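Local coordinates for protein HTH-type transcriptional regulator mcbR (PDB 4P9F) that binds the promoter region of McbA and shuts down its expression, which keeps colanic acid from being overproduced and matters for biofilm formation, at residues Met40-Thr43 with Pro44-Ala48; Asp77-Asn80 with Arg81-Glu85; Gly120-Glu123 with Gln124-Val128; Phe132-Ala135 with Ile136-Ser140. One frame throughout, in Å; residues are numbered along the deposited sequence.

Contact 1 of 4, residues Met40-Thr43 with Pro44-Ala48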
loop_
_atom_site.group_PDB
_atom_site.type_symbol
_atom_site.label_atom_id
_atom_site.label_comp_id
_atom_site.label_asym_id
_atom_site.label_seq_id
_atom_site.Cartn_x
_atom_site.Cartn_y
_atom_site.Cartn_z
HETATM N N MSE A 40 20.708 -16.227 15.334
HETATM C CA MSE A 40 19.486 -16.986 15.058
HETATM C C MSE A 40 19.682 -18.097 14.056
HETATM O O MSE A 40 20.642 -18.098 13.297
HETATM C CB MSE A 40 18.383 -16.084 14.503
HETATM C CG MSE A 40 17.791 -15.141 15.502
HETATM SE SE MSE A 40 16.364 -14.108 14.658
HETATM C CE MSE A 40 16.057 -12.913 16.163
ATOM N N SER A 41 18.714 -19.009 14.023
ATOM C CA SER A 41 18.569 -19.953 12.923
ATOM C C SER A 41 18.300 -19.221 11.617
ATOM O O SER A 41 17.761 -18.114 11.607
ATOM C CB SER A 41 17.441 -20.948 13.195
ATOM O OG SER A 41 17.689 -21.605 14.418
ATOM N N ILE A 42 18.720 -19.834 10.521
ATOM C CA ILE A 42 18.422 -19.343 9.175
ATOM C C ILE A 42 16.929 -19.152 8.911
ATOM O O ILE A 42 16.512 -18.219 8.207
ATOM C CB ILE A 42 18.953 -20.354 8.112
ATOM C CG1 ILE A 42 20.468 -20.391 8.117
ATOM C CG2 ILE A 42 18.528 -19.957 6.724
ATOM C CD1 ILE A 42 21.071 -19.071 7.829
ATOM N N THR A 43 16.128 -20.059 9.464
ATOM C CA THR A 43 14.698 -20.107 9.137
ATOM C C THR A 43 13.911 -18.800 9.351
ATOM O O THR A 43 13.301 -18.313 8.407
ATOM C CB THR A 43 14.006 -21.240 9.909
ATOM O OG1 THR A 43 14.638 -22.480 9.567
ATOM C CG2 THR A 43 12.532 -21.292 9.554
ATOM N N PRO A 44 13.951 -18.206 10.565
ATOM C CA PRO A 44 13.161 -16.960 10.654
ATOM C C PRO A 44 13.772 -15.794 9.865
ATOM O O PRO A 44 13.042 -14.924 9.405
ATOM C CB PRO A 44 13.162 -16.634 12.156
ATOM C CG PRO A 44 14.425 -17.289 12.696
ATOM C CD PRO A 44 14.587 -18.568 11.853
ATOM N N VAL A 45 15.086 -15.807 9.684
ATOM C CA VAL A 45 15.772 -14.748 8.931
ATOM C C VAL A 45 15.405 -14.833 7.455
ATOM O O VAL A 45 14.987 -13.838 6.854
ATOM C CB VAL A 45 17.295 -14.841 9.121
ATOM C CG1 VAL A 45 18.004 -13.767 8.284
ATOM C CG2 VAL A 45 17.610 -14.667 10.619
ATOM N N ARG A 46 15.516 -16.037 6.880
ATOM C CA ARG A 46 15.101 -16.232 5.489
ATOM C C ARG A 46 13.622 -15.878 5.265
ATOM O O ARG A 46 13.280 -15.233 4.267
ATOM C CB ARG A 46 15.352 -17.678 5.045
ATOM C CG ARG A 46 15.040 -17.902 3.551
ATOM C CD ARG A 46 15.081 -19.384 3.150
ATOM N NE ARG A 46 14.040 -20.138 3.839
ATOM C CZ ARG A 46 14.268 -21.026 4.805
ATOM N NH1 ARG A 46 15.512 -21.311 5.173
ATOM N NH2 ARG A 46 13.251 -21.645 5.389
ATOM N N GLU A 47 12.742 -16.269 6.192
ATOM C CA GLU A 47 11.322 -15.954 6.022
ATOM C C GLU A 47 11.050 -14.452 6.040
ATOM O O GLU A 47 10.199 -13.948 5.287
ATOM C CB GLU A 47 10.453 -16.620 7.103
ATOM C CG GLU A 47 10.384 -18.124 7.008
ATOM C CD GLU A 47 9.477 -18.740 8.074
ATOM O OE1 GLU A 47 9.084 -18.033 9.030
ATOM O OE2 GLU A 47 9.166 -19.941 7.958
ATOM N N ALA A 48 11.747 -13.740 6.915
ATOM C CA ALA A 48 11.567 -12.294 7.026
ATOM C C ALA A 48 11.979 -11.625 5.721
ATOM O O ALA A 48 11.271 -10.765 5.198
ATOM C CB ALA A 48 12.383 -11.737 8.208
#
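Arg46 N bonds Ile42 O at 2.7 Å, and Glu47 N bonds Thr43 O at 3.1 Å. These two backbone bonds tie the residues of 40-43 to those of 44-48.

The apolar contacts centre on Pro44 and Val45. The selenium of Met40, a selenomethionine, rests against the Pro44 ring, Met40 SE to Pro44 CG 4.2 Å. Met40 CB meets CG2 of Val45. The proline ring also lies against a polar atom: Pro44 CD is 3.2 Å from Ser41 O. With an alanine here the ring would be gone, and the Met40 side chain and the carbonyl of Ser41 would probably lose this neighbour.

Among the polar side chains, the Arg46 chain bends at chi3 (64°), which turns the guanidinium back over the preceding turn. One of its faces lies over Thr43 O, and Arg46 NH1 comes within 3.7 Å of Ile42 CG2. Thr43 and Glu47 run side by side.

The segment lies in the helix-turn-helix DNA-binding motif, on helix 42-54. Met40 and Pro44 pack on helix 6-19, where Glu47 OE1 bonds Thr7 OG1. Ile42, Val45 and Arg46 face helix 31-38.

Contact 2 of 4, residues Asp77-Asn80 with Arg81-Glu85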
loop_
_atom_site.group_PDB
_atom_site.type_symbol
_atom_site.label_atom_id
_atom_site.label_comp_id
_atom_site.label_asym_id
_atom_site.label_seq_id
_atom_site.Cartn_x
_atom_site.Cartn_y
_atom_site.Cartn_z
ATOM N N ASP A 77 9.781 9.480 -7.446
ATOM C CA ASP A 77 8.661 10.326 -7.885
ATOM C C ASP A 77 7.315 9.654 -7.649
ATOM O O ASP A 77 6.398 10.234 -7.063
ATOM C CB ASP A 77 8.776 10.650 -9.381
ATOM C CG ASP A 77 9.664 11.850 -9.670
ATOM O OD1 ASP A 77 10.231 12.422 -8.725
ATOM O OD2 ASP A 77 9.810 12.209 -10.861
ATOM N N GLU A 78 7.190 8.432 -8.150
ATOM C CA GLU A 78 5.933 7.689 -8.019
ATOM C C GLU A 78 5.537 7.432 -6.565
ATOM O O GLU A 78 4.376 7.633 -6.174
ATOM C CB GLU A 78 6.014 6.370 -8.780
ATOM C CG GLU A 78 4.743 5.545 -8.623
ATOM C CD GLU A 78 4.783 4.235 -9.400
ATOM O OE1 GLU A 78 5.813 3.937 -10.040
ATOM O OE2 GLU A 78 3.774 3.507 -9.359
ATOM N N ILE A 79 6.496 6.970 -5.770
ATOM C CA ILE A 79 6.273 6.725 -4.345
ATOM C C ILE A 79 5.834 8.004 -3.632
ATOM O O ILE A 79 4.928 7.979 -2.793
ATOM C CB ILE A 79 7.548 6.177 -3.668
ATOM C CG1 ILE A 79 7.853 4.776 -4.207
ATOM C CG2 ILE A 79 7.396 6.165 -2.134
ATOM C CD1 ILE A 79 9.232 4.240 -3.822
ATOM N N ASN A 80 6.485 9.120 -3.957
ATOM C CA ASN A 80 6.118 10.407 -3.361
ATOM C C ASN A 80 4.708 10.859 -3.734
ATOM O O ASN A 80 3.971 11.349 -2.884
ATOM C CB ASN A 80 7.122 11.488 -3.762
ATOM C CG ASN A 80 8.420 11.363 -3.009
ATOM O OD1 ASN A 80 8.442 10.872 -1.882
ATOM N ND2 ASN A 80 9.515 11.790 -3.628
ATOM N N ARG A 81 4.337 10.663 -4.991
ATOM C CA ARG A 81 3.008 11.035 -5.459
ATOM C C ARG A 81 1.940 10.216 -4.742
ATOM O O ARG A 81 0.913 10.757 -4.326
ATOM C CB ARG A 81 2.896 10.855 -6.973
ATOM C CG ARG A 81 3.790 11.804 -7.742
ATOM C CD ARG A 81 3.794 11.504 -9.224
ATOM N NE ARG A 81 2.534 11.865 -9.845
ATOM C CZ ARG A 81 2.351 11.928 -11.155
ATOM N NH1 ARG A 81 3.353 11.644 -11.975
ATOM N NH2 ARG A 81 1.168 12.273 -11.643
ATOM N N ILE A 82 2.195 8.925 -4.569
ATOM C CA ILE A 82 1.253 8.066 -3.868
ATOM C C ILE A 82 1.151 8.459 -2.396
ATOM O O ILE A 82 0.060 8.666 -1.869
ATOM C CB ILE A 82 1.643 6.572 -3.964
ATOM C CG1 ILE A 82 1.712 6.113 -5.428
ATOM C CG2 ILE A 82 0.624 5.712 -3.197
ATOM C CD1 ILE A 82 2.368 4.742 -5.622
ATOM N N ARG A 83 2.282 8.582 -1.725
ATOM C CA ARG A 83 2.233 8.832 -0.295
ATOM C C ARG A 83 1.759 10.246 0.014
ATOM O O ARG A 83 1.254 10.512 1.100
ATOM C CB ARG A 83 3.591 8.585 0.323
ATOM C CG ARG A 83 4.608 9.654 0.002
ATOM C CD ARG A 83 5.943 9.223 0.561
ATOM N NE ARG A 83 6.982 10.239 0.405
ATOM C CZ ARG A 83 7.337 11.103 1.347
ATOM N NH1 ARG A 83 6.737 11.089 2.541
ATOM N NH2 ARG A 83 8.309 11.964 1.097
ATOM N N TYR A 84 1.937 11.150 -0.933
ATOM C CA TYR A 84 1.412 12.497 -0.775
ATOM C C TYR A 84 -0.072 12.438 -0.433
ATOM O O TYR A 84 -0.485 12.947 0.604
ATOM C CB TYR A 84 1.638 13.311 -2.044
ATOM C CG TYR A 84 1.111 14.731 -1.984
ATOM C CD1 TYR A 84 1.872 15.765 -1.439
ATOM C CD2 TYR A 84 -0.147 15.035 -2.478
ATOM C CE1 TYR A 84 1.376 17.078 -1.400
ATOM C CE2 TYR A 84 -0.645 16.331 -2.446
ATOM C CZ TYR A 84 0.118 17.349 -1.910
ATOM O OH TYR A 84 -0.402 18.625 -1.886
ATOM N N GLU A 85 -0.860 11.759 -1.268
ATOM C CA GLU A 85 -2.293 11.643 -1.010
ATOM C C GLU A 85 -2.601 10.906 0.277
ATOM O O GLU A 85 -3.483 11.321 1.025
ATOM C CB GLU A 85 -3.015 10.958 -2.172
ATOM C CG GLU A 85 -2.850 11.680 -3.482
ATOM C CD GLU A 85 -3.477 13.071 -3.472
ATOM O OE1 GLU A 85 -4.446 13.296 -2.711
ATOM O OE2 GLU A 85 -3.007 13.936 -4.240
#
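Arg83 and Asn80 meet because of their first torsions. Arg83 places CG between its own backbone N and carbonyl carbon (chi1 73°), and the chain then runs extended to NE. Asn80 turns CG away from its carbonyl carbon. The two side chains lie alongside each other, pointing the same way.

Asn80 OD1 is gripped by two nitrogens of one guanidinium, side-on. Arg83 NE gives the shorter and straighter bond, 2.8 Å to Asn80 OD1 and 163° at the hydrogen, within the amide carbonyl plane. Arg83 NH2 reaches the same OD1 at 3.2 Å from above that plane. The oxygen stays in the guanidinium plane, while the amide and guanidinium planes are 56° apart. A leucine in place of Arg83 would probably leave Asn80 OD1 without both donors and cost Glu87 one of its two arginine partners, since Arg83 NH1 forms a salt bridge with Glu87.

On another side of the helix, Glu78 lies beside Ile82, Glu78 CG to Ile82 CD1 3.9 Å. Its carboxylate continues to the second subunit, where Glu78 OE2 accepts from Leu145 N of that subunit. The backbone adds Arg83 N to Ile79 O at 2.9 Å.

This is an i to i+3 side-chain pair on a regular alpha-helix. Helix 73-95 belongs to the all-helical FCD domain of this GntR-family regulator, and here it packs against helices 143-156 and 191-210 and against the second subunit.

Contact 3 of 4, residues Gly120-Glu123 with Gln124-Val128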
loop_
_atom_site.group_PDB
_atom_site.type_symbol
_atom_site.label_atom_id
_atom_site.label_comp_id
_atom_site.label_asym_id
_atom_site.label_seq_id
_atom_site.Cartn_x
_atom_site.Cartn_y
_atom_site.Cartn_z
ATOM N N GLY A 120 23.646 16.528 15.716
ATOM C CA GLY A 120 24.138 16.116 14.413
ATOM C C GLY A 120 23.943 14.629 14.148
ATOM O O GLY A 120 24.685 14.021 13.370
ATOM N N ASP A 121 22.949 14.040 14.807
ATOM C CA ASP A 121 22.654 12.616 14.665
ATOM C C ASP A 121 21.662 12.356 13.524
ATOM O O ASP A 121 20.444 12.444 13.704
ATOM C CB ASP A 121 22.111 12.066 15.985
ATOM C CG ASP A 121 22.118 10.557 16.036
ATOM O OD1 ASP A 121 22.124 9.913 14.963
ATOM O OD2 ASP A 121 22.133 10.011 17.158
HETATM N N MSE A 122 22.182 12.026 12.349
HETATM C CA MSE A 122 21.333 11.978 11.172
HETATM C C MSE A 122 20.318 10.853 11.283
HETATM O O MSE A 122 19.172 11.017 10.888
HETATM C CB MSE A 122 22.155 11.816 9.897
HETATM C CG MSE A 122 21.272 11.657 8.644
HETATM SE SE MSE A 122 20.215 13.244 8.257
HETATM C CE MSE A 122 21.617 14.310 7.449
ATOM N N GLU A 123 20.733 9.712 11.827
ATOM C CA GLU A 123 19.821 8.575 11.940
ATOM C C GLU A 123 18.628 8.886 12.855
ATOM O O GLU A 123 17.485 8.561 12.535
ATOM C CB GLU A 123 20.566 7.338 12.433
ATOM C CG GLU A 123 19.657 6.135 12.536
ATOM C CD GLU A 123 20.379 4.914 13.080
ATOM O OE1 GLU A 123 21.603 5.008 13.307
ATOM O OE2 GLU A 123 19.721 3.876 13.295
ATOM N N GLN A 124 18.909 9.545 13.971
ATOM C CA GLN A 124 17.889 9.950 14.926
ATOM C C GLN A 124 16.959 11.013 14.349
ATOM O O GLN A 124 15.760 10.990 14.600
ATOM C CB GLN A 124 18.562 10.460 16.199
ATOM C CG GLN A 124 18.699 9.391 17.255
ATOM C CD GLN A 124 17.347 8.910 17.763
ATOM O OE1 GLN A 124 16.767 7.943 17.241
ATOM N NE2 GLN A 124 16.840 9.581 18.798
ATOM N N ILE A 125 17.504 11.929 13.557
ATOM C CA ILE A 125 16.683 12.899 12.832
ATOM C C ILE A 125 15.675 12.183 11.925
ATOM O O ILE A 125 14.474 12.482 11.899
ATOM C CB ILE A 125 17.544 13.833 11.956
ATOM C CG1 ILE A 125 18.425 14.738 12.823
ATOM C CG2 ILE A 125 16.654 14.659 11.002
ATOM C CD1 ILE A 125 19.342 15.610 12.022
ATOM N N ILE A 126 16.186 11.235 11.157
ATOM C CA ILE A 126 15.332 10.486 10.258
ATOM C C ILE A 126 14.302 9.680 11.047
ATOM O O ILE A 126 13.106 9.732 10.755
ATOM C CB ILE A 126 16.176 9.570 9.369
ATOM C CG1 ILE A 126 17.038 10.438 8.439
ATOM C CG2 ILE A 126 15.290 8.654 8.554
ATOM C CD1 ILE A 126 18.030 9.659 7.592
ATOM N N ASN A 127 14.765 8.987 12.082
ATOM C CA ASN A 127 13.891 8.124 12.860
ATOM C C ASN A 127 12.812 8.879 13.625
ATOM O O ASN A 127 11.640 8.480 13.618
ATOM C CB ASN A 127 14.707 7.269 13.830
ATOM C CG ASN A 127 13.842 6.236 14.539
ATOM O OD1 ASN A 127 13.106 5.480 13.893
ATOM N ND2 ASN A 127 13.940 6.182 15.859
ATOM N N VAL A 128 13.198 9.969 14.280
ATOM C CA VAL A 128 12.225 10.748 15.036
ATOM C C VAL A 128 11.187 11.387 14.086
ATOM O O VAL A 128 10.005 11.439 14.424
ATOM C CB VAL A 128 12.912 11.830 15.916
ATOM C CG1 VAL A 128 11.876 12.694 16.604
ATOM C CG2 VAL A 128 13.788 11.161 16.977
#
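The backbone enters helix 122-138 at Asp121, whose carbonyl O takes Ile125 N at 3.0 Å, and the next bonds follow in order, Ile126 N to Met122 O and Asn127 N to Glu123 O.

Asp121 is the N-cap. Its carboxylate oxygen OD1 accepts from Gln124 N in a weak bond of 3.4 Å, though the N-H is nearly straight (167°). CG stands anti to the Asp121 backbone N (chi1 -165°), which brings the carboxylate to the N-H and side chain of Gln124. There it also meets the aliphatic part of that glutamine: Asp121 OD2 is 3.5 Å from Gln124 CG, and Asp121 CG is 3.6 Å from Gln124 CB.

The apolar side is carried by Met122, a selenomethionine, and Ile126. Met122 CG touches Ile126 CD1 at 4.0 Å, and both side chains pack on Tyr164 of helix 161-166. Ile125 packs on Ala116 and Gln117 of helix 100-119.

Gly120, with its positive phi of 76°, is the C-prime residue of a Schellman motif closing that preceding helix. One helix therefore ends and the next is N-capped within two residues, a tight helix-to-helix turn in the FCD domain.

Contact 4 of 4, residues Phe132-Ala135 with Ile136-Ser140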
loop_
_atom_site.group_PDB
_atom_site.type_symbol
_atom_site.label_atom_id
_atom_site.label_comp_id
_atom_site.label_asym_id
_atom_site.label_seq_id
_atom_site.Cartn_x
_atom_site.Cartn_y
_atom_site.Cartn_z
ATOM N N PHE A 132 7.341 10.686 14.695
ATOM C CA PHE A 132 6.465 11.835 14.855
ATOM C C PHE A 132 5.267 11.730 13.906
ATOM O O PHE A 132 4.110 11.814 14.327
ATOM C CB PHE A 132 7.260 13.124 14.606
ATOM C CG PHE A 132 6.439 14.393 14.664
ATOM C CD1 PHE A 132 6.113 14.974 15.887
ATOM C CD2 PHE A 132 6.022 15.017 13.497
ATOM C CE1 PHE A 132 5.365 16.146 15.950
ATOM C CE2 PHE A 132 5.276 16.205 13.544
ATOM C CZ PHE A 132 4.945 16.766 14.773
ATOM N N ARG A 133 5.536 11.532 12.621
ATOM C CA ARG A 133 4.434 11.492 11.668
ATOM C C ARG A 133 3.552 10.257 11.887
ATOM O O ARG A 133 2.330 10.333 11.797
ATOM C CB ARG A 133 4.937 11.514 10.221
ATOM C CG ARG A 133 5.241 12.923 9.677
ATOM C CD ARG A 133 5.517 12.851 8.168
ATOM N NE ARG A 133 6.840 13.294 7.770
ATOM C CZ ARG A 133 7.283 13.225 6.522
ATOM N NH1 ARG A 133 6.496 12.730 5.577
ATOM N NH2 ARG A 133 8.505 13.645 6.218
ATOM N N LEU A 134 4.169 9.130 12.216
ATOM C CA LEU A 134 3.405 7.909 12.429
ATOM C C LEU A 134 2.504 8.012 13.657
ATOM O O LEU A 134 1.384 7.517 13.640
ATOM C CB LEU A 134 4.341 6.715 12.565
ATOM C CG LEU A 134 3.698 5.356 12.302
ATOM C CD1 LEU A 134 2.988 5.357 10.970
ATOM C CD2 LEU A 134 4.746 4.269 12.353
ATOM N N ALA A 135 2.987 8.678 14.705
ATOM C CA ALA A 135 2.185 8.920 15.889
ATOM C C ALA A 135 0.942 9.723 15.525
ATOM O O ALA A 135 -0.148 9.485 16.057
ATOM C CB ALA A 135 3.002 9.652 16.961
ATOM N N ILE A 136 1.108 10.681 14.625
ATOM C CA ILE A 136 -0.030 11.441 14.139
ATOM C C ILE A 136 -0.977 10.524 13.375
ATOM O O ILE A 136 -2.172 10.448 13.686
ATOM C CB ILE A 136 0.410 12.604 13.214
ATOM C CG1 ILE A 136 1.250 13.627 13.996
ATOM C CG2 ILE A 136 -0.805 13.290 12.604
ATOM C CD1 ILE A 136 1.957 14.648 13.097
ATOM N N TYR A 137 -0.427 9.818 12.386
ATOM C CA TYR A 137 -1.237 9.040 11.454
ATOM C C TYR A 137 -2.050 7.971 12.157
ATOM O O TYR A 137 -3.178 7.695 11.753
ATOM C CB TYR A 137 -0.365 8.396 10.375
ATOM C CG TYR A 137 0.418 9.378 9.542
ATOM C CD1 TYR A 137 0.065 10.721 9.490
ATOM C CD2 TYR A 137 1.519 8.960 8.806
ATOM C CE1 TYR A 137 0.785 11.623 8.727
ATOM C CE2 TYR A 137 2.243 9.849 8.039
ATOM C CZ TYR A 137 1.872 11.184 8.004
ATOM O OH TYR A 137 2.611 12.073 7.241
ATOM N N HIS A 138 -1.484 7.385 13.213
ATOM C CA HIS A 138 -2.164 6.329 13.945
ATOM C C HIS A 138 -3.494 6.787 14.528
ATOM O O HIS A 138 -4.409 5.972 14.671
ATOM C CB HIS A 138 -1.272 5.783 15.072
ATOM C CG HIS A 138 -0.242 4.799 14.611
ATOM N ND1 HIS A 138 0.806 4.390 15.408
ATOM C CD2 HIS A 138 -0.119 4.114 13.449
ATOM C CE1 HIS A 138 1.542 3.510 14.748
ATOM N NE2 HIS A 138 1.002 3.325 13.558
ATOM N N ARG A 139 -3.609 8.077 14.847
ATOM C CA ARG A 139 -4.843 8.624 15.441
ATOM C C ARG A 139 -5.944 8.822 14.399
ATOM O O ARG A 139 -7.045 9.223 14.741
ATOM C CB ARG A 139 -4.565 9.941 16.182
ATOM C CG ARG A 139 -3.602 9.796 17.365
ATOM C CD ARG A 139 -4.162 8.848 18.414
ATOM N NE ARG A 139 -5.563 9.163 18.670
ATOM C CZ ARG A 139 -6.276 8.693 19.682
ATOM N NH1 ARG A 139 -5.722 7.876 20.572
ATOM N NH2 ARG A 139 -7.546 9.054 19.810
ATOM N N SER A 140 -5.647 8.535 13.134
ATOM C CA SER A 140 -6.675 8.526 12.087
ATOM C C SER A 140 -7.602 7.324 12.258
ATOM O O SER A 140 -8.643 7.250 11.614
ATOM C CB SER A 140 -6.049 8.457 10.698
ATOM O OG SER A 140 -5.436 7.191 10.504
#
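Leu134 CG sits over a face of the His138 imidazole in a CH-pi contact, 4.0 Å from the ring centroid. The leucine's CG is 3.6 Å from His138 NE2. Leu134 O lies over one face of the same ring and also accepts His138 N at 2.9 Å.

Phe132 and Ile136 form a second CH-pi pair. Ile136 CD1 approaches the phenyl ring off-centre, nearest at Phe132 CE2, 3.7 Å away. Phe132 has CG anti to its backbone N (chi1 177°), which carries the ring along the helix toward the isoleucine.

Arg133 and Tyr137 run side by side. Arg133 CD is 3.1 Å from Tyr137 OH, and the hydroxyl lies at the guanidinium edge. The two planes are 79° apart. Arg133 O stands 3.1 Å above the tyrosine ring plane, offset toward its rim.

Glu87 probably helps hold this pair: its OE1 takes a salt bridge from Arg133 NH1 and a hydrogen bond with Tyr137 OH. Ser140 OG gives to Tyr137 O at 2.6 Å, and Ser140 N gives to the same oxygen.

Helix 73-95 supplies Glu87, and four more helices pack round this turn. Phe132 and Ile136 lie on 100-119 and 177-187, Leu134, Tyr137 and His138 on 143-156, and Arg133 and Tyr137 on 191-210.

Contact 1 is a surface contact in the DNA-binding region, 29 to 32 Å from the other three, centre to centre. Contacts 2, 3 and 4 belong to the FCD domain. Contacts 2 and 4 are buried, and contact 3 is partly buried. Contacts 3 and 4 share helix 122-138, contact 3 at its N-terminal start and contact 4 farther along. Capping marks the first, aromatic packing the second. Contact 2 lies on helix 73-95 and adds a polar grip in the interior. It touches contact 4 where two arginines bring like charges close, and Glu87 pairs with both. Contact 2 alone of the three FCD contacts reaches the second subunit.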